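Long-range contact in S-adenosylmethionine dependent methyltransferase (Mesorhizobium loti, PDB 3BKW), which probably transfers methyl groups from S-adenosylmethionine to an acceptor: residues Tyr149-Arg154 against Trp167-Tyr172. Sequence-based numbering, arbitrary orientation.
Sequences YMAPAR and WPIDRY
With chi1 at 69°, the carboxylate of Asp170 sits between its own backbone N and carbonyl carbon and meets the turn at Pro152 and Ala153; Tyr149 and Trp167, both with CG anti to the backbone N, set their rings side by side so that only the margins meet. Ala153 N donates to Asp170 OD1 at 3.0 Å, on the syn lone pair, and the N-H...O angle of 157° makes this a fairly straight bond. Two waters bridge the same carboxylate to the turn: one donates to both Asp170 OD2 and Ala151 O, the other accepts from Arg154 N and donates to Asp170 OD1. With an alanine in place of Asp170, Ala153 N would probably lose its carboxylate acceptor, and the two waters the group that joins them to segment 167-172. Ala151 O also takes a hydrogen bond from Arg178. The planes of the Tyr149 ring and the six-membered ring of Trp167 lie at 9°, nearly parallel, but centroids 5.6 Å apart show that the rings barely overlap; contact is through Tyr149 CD1 and Trp167 CZ2, 3.8 Å apart. Pro152 CG reaches Pro168 O at 3.4 Å and lies 3.9 Å from Trp167 NE1, whose hydrogen bond goes to Ile148 O. Further along, Ala151 CB packs 3.8 Å from Tyr172 CA. Residues 167-169 pair antiparallel with a strand of the second subunit, and Tyr172 OH bonds to Glu213 of that subunit. The contact thus packs the turn after helix 147-150, which follows strand 138-145 of the Rossmann-like methyltransferase sheet, against the end of a beta-hairpin strand (165-169) that extends into a dimer-spanning sheet.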
loop_
_atom_site.group_PDB
_atom_site.type_symbol
_atom_site.label_atom_id
_atom_site.label_comp_id
_atom_site.label_asym_id
_atom_site.label_seq_id
_atom_site.Cartn_x
_atom_site.Cartn_y
_atom_site.Cartn_z
ATOM N N TYR A 149 6.263 5.001 -10.486
ATOM C CA TYR A 149 6.671 6.128 -11.291
ATOM C C TYR A 149 8.098 6.593 -10.963
ATOM O O TYR A 149 8.860 6.941 -11.882
ATOM C CB TYR A 149 5.652 7.266 -11.119
ATOM C CG TYR A 149 5.915 8.467 -11.983
ATOM C CD1 TYR A 149 5.499 8.508 -13.316
ATOM C CD2 TYR A 149 6.569 9.583 -11.463
ATOM C CE1 TYR A 149 5.753 9.637 -14.121
ATOM C CE2 TYR A 149 6.841 10.703 -12.254
ATOM C CZ TYR A 149 6.410 10.732 -13.578
ATOM O OH TYR A 149 6.683 11.835 -14.364
HETATM N N MSE A 150 8.464 6.615 -9.686
HETATM C CA MSE A 150 9.795 7.082 -9.254
HETATM C C MSE A 150 10.943 6.088 -9.410
HETATM O O MSE A 150 12.093 6.494 -9.536
HETATM C CB MSE A 150 9.766 7.483 -7.776
HETATM C CG MSE A 150 8.864 8.647 -7.461
HETATM SE SE MSE A 150 9.136 9.229 -5.621
HETATM C CE MSE A 150 8.477 7.599 -4.674
ATOM N N ALA A 151 10.640 4.795 -9.339
ATOM C CA ALA A 151 11.672 3.743 -9.358
ATOM C C ALA A 151 12.688 3.727 -10.502
ATOM O O ALA A 151 13.883 3.634 -10.245
ATOM C CB ALA A 151 11.015 2.354 -9.284
ATOM N N PRO A 152 12.220 3.798 -11.761
ATOM C CA PRO A 152 13.153 3.520 -12.863
ATOM C C PRO A 152 14.341 4.469 -13.055
ATOM O O PRO A 152 14.213 5.676 -12.850
ATOM C CB PRO A 152 12.245 3.513 -14.104
ATOM C CG PRO A 152 10.861 3.412 -13.590
ATOM C CD PRO A 152 10.865 4.089 -12.263
ATOM N N ALA A 153 15.483 3.902 -13.436
ATOM C CA ALA A 153 16.676 4.701 -13.737
ATOM C C ALA A 153 16.446 5.559 -14.988
ATOM O O ALA A 153 16.968 6.676 -15.078
ATOM C CB ALA A 153 17.857 3.795 -13.927
ATOM N N ARG A 154 15.682 5.033 -15.945
ATOM C CA ARG A 154 15.335 5.714 -17.190
ATOM C C ARG A 154 13.814 5.642 -17.329
ATOM O O ARG A 154 13.305 4.837 -18.108
ATOM C CB ARG A 154 16.028 5.016 -18.366
ATOM C CG ARG A 154 17.539 5.099 -18.345
ATOM C CD ARG A 154 18.176 4.387 -19.549
ATOM N NE ARG A 154 17.748 4.929 -20.840
ATOM N N TRP A 167 5.307 0.192 -19.047
ATOM C CA TRP A 167 6.102 1.031 -18.153
ATOM C C TRP A 167 7.149 0.148 -17.486
ATOM O O TRP A 167 6.842 -0.546 -16.485
ATOM C CB TRP A 167 5.208 1.713 -17.111
ATOM C CG TRP A 167 5.951 2.653 -16.196
ATOM C CD1 TRP A 167 6.446 2.371 -14.965
ATOM C CD2 TRP A 167 6.307 4.018 -16.465
ATOM N NE1 TRP A 167 7.043 3.475 -14.439
ATOM C CE2 TRP A 167 6.990 4.502 -15.332
ATOM C CE3 TRP A 167 6.072 4.892 -17.541
ATOM C CZ2 TRP A 167 7.473 5.825 -15.235
ATOM C CZ3 TRP A 167 6.565 6.226 -17.462
ATOM C CH2 TRP A 167 7.263 6.671 -16.311
ATOM N N PRO A 168 8.376 0.114 -18.042
ATOM C CA PRO A 168 9.450 -0.686 -17.445
ATOM C C PRO A 168 9.907 -0.197 -16.075
ATOM O O PRO A 168 10.191 0.990 -15.903
ATOM C CB PRO A 168 10.577 -0.589 -18.477
ATOM C CG PRO A 168 9.918 -0.253 -19.726
ATOM C CD PRO A 168 8.829 0.686 -19.328
ATOM N N ILE A 169 9.970 -1.124 -15.127
ATOM C CA ILE A 169 10.380 -0.863 -13.763
ATOM C C ILE A 169 11.735 -1.521 -13.516
ATOM O O ILE A 169 11.969 -2.637 -13.959
ATOM C CB ILE A 169 9.316 -1.452 -12.763
ATOM C CG1 ILE A 169 7.991 -0.659 -12.858
ATOM C CG2 ILE A 169 9.799 -1.395 -11.330
ATOM C CD1 ILE A 169 6.778 -1.331 -12.123
ATOM N N ASP A 170 12.636 -0.793 -12.864
ATOM C CA ASP A 170 13.868 -1.362 -12.302
ATOM C C ASP A 170 14.102 -0.719 -10.930
ATOM O O ASP A 170 13.548 0.358 -10.623
ATOM C CB ASP A 170 15.096 -1.177 -13.202
ATOM C CG ASP A 170 15.538 0.270 -13.283
ATOM O OD1 ASP A 170 14.905 1.029 -14.017
ATOM O OD2 ASP A 170 16.518 0.640 -12.604
ATOM N N ARG A 171 14.892 -1.413 -10.108
ATOM C CA ARG A 171 15.290 -0.971 -8.766
ATOM C C ARG A 171 14.140 -0.485 -7.861
ATOM O O ARG A 171 14.322 0.389 -7.023
ATOM C CB ARG A 171 16.401 0.088 -8.906
ATOM C CG ARG A 171 17.656 -0.466 -9.612
ATOM C CD ARG A 171 18.782 0.541 -9.809
ATOM N NE ARG A 171 19.424 0.988 -8.563
ATOM C CZ ARG A 171 19.373 2.212 -8.006
ATOM N NH1 ARG A 171 18.713 3.241 -8.552
ATOM N NH2 ARG A 171 20.035 2.420 -6.864
ATOM N N TYR A 172 12.954 -1.068 -8.018
ATOM C CA TYR A 172 11.814 -0.683 -7.177
ATOM C C TYR A 172 12.092 -0.850 -5.692
ATOM O O TYR A 172 11.633 -0.030 -4.881
ATOM C CB TYR A 172 10.574 -1.475 -7.563
ATOM C CG TYR A 172 9.302 -1.093 -6.823
ATOM C CD1 TYR A 172 8.449 -0.097 -7.318
ATOM C CD2 TYR A 172 8.936 -1.759 -5.653
ATOM C CE1 TYR A 172 7.258 0.221 -6.655
ATOM C CE2 TYR A 172 7.751 -1.456 -4.981
ATOM C CZ TYR A 172 6.910 -0.461 -5.485
ATOM O OH TYR A 172 5.743 -0.149 -4.825
HETATM O O HOH W 1 16.401 2.905 -10.943
HETATM O O HOH W 2 15.105 2.231 -16.212
HETATM O O HOH W 3 12.747 2.127 -17.684
#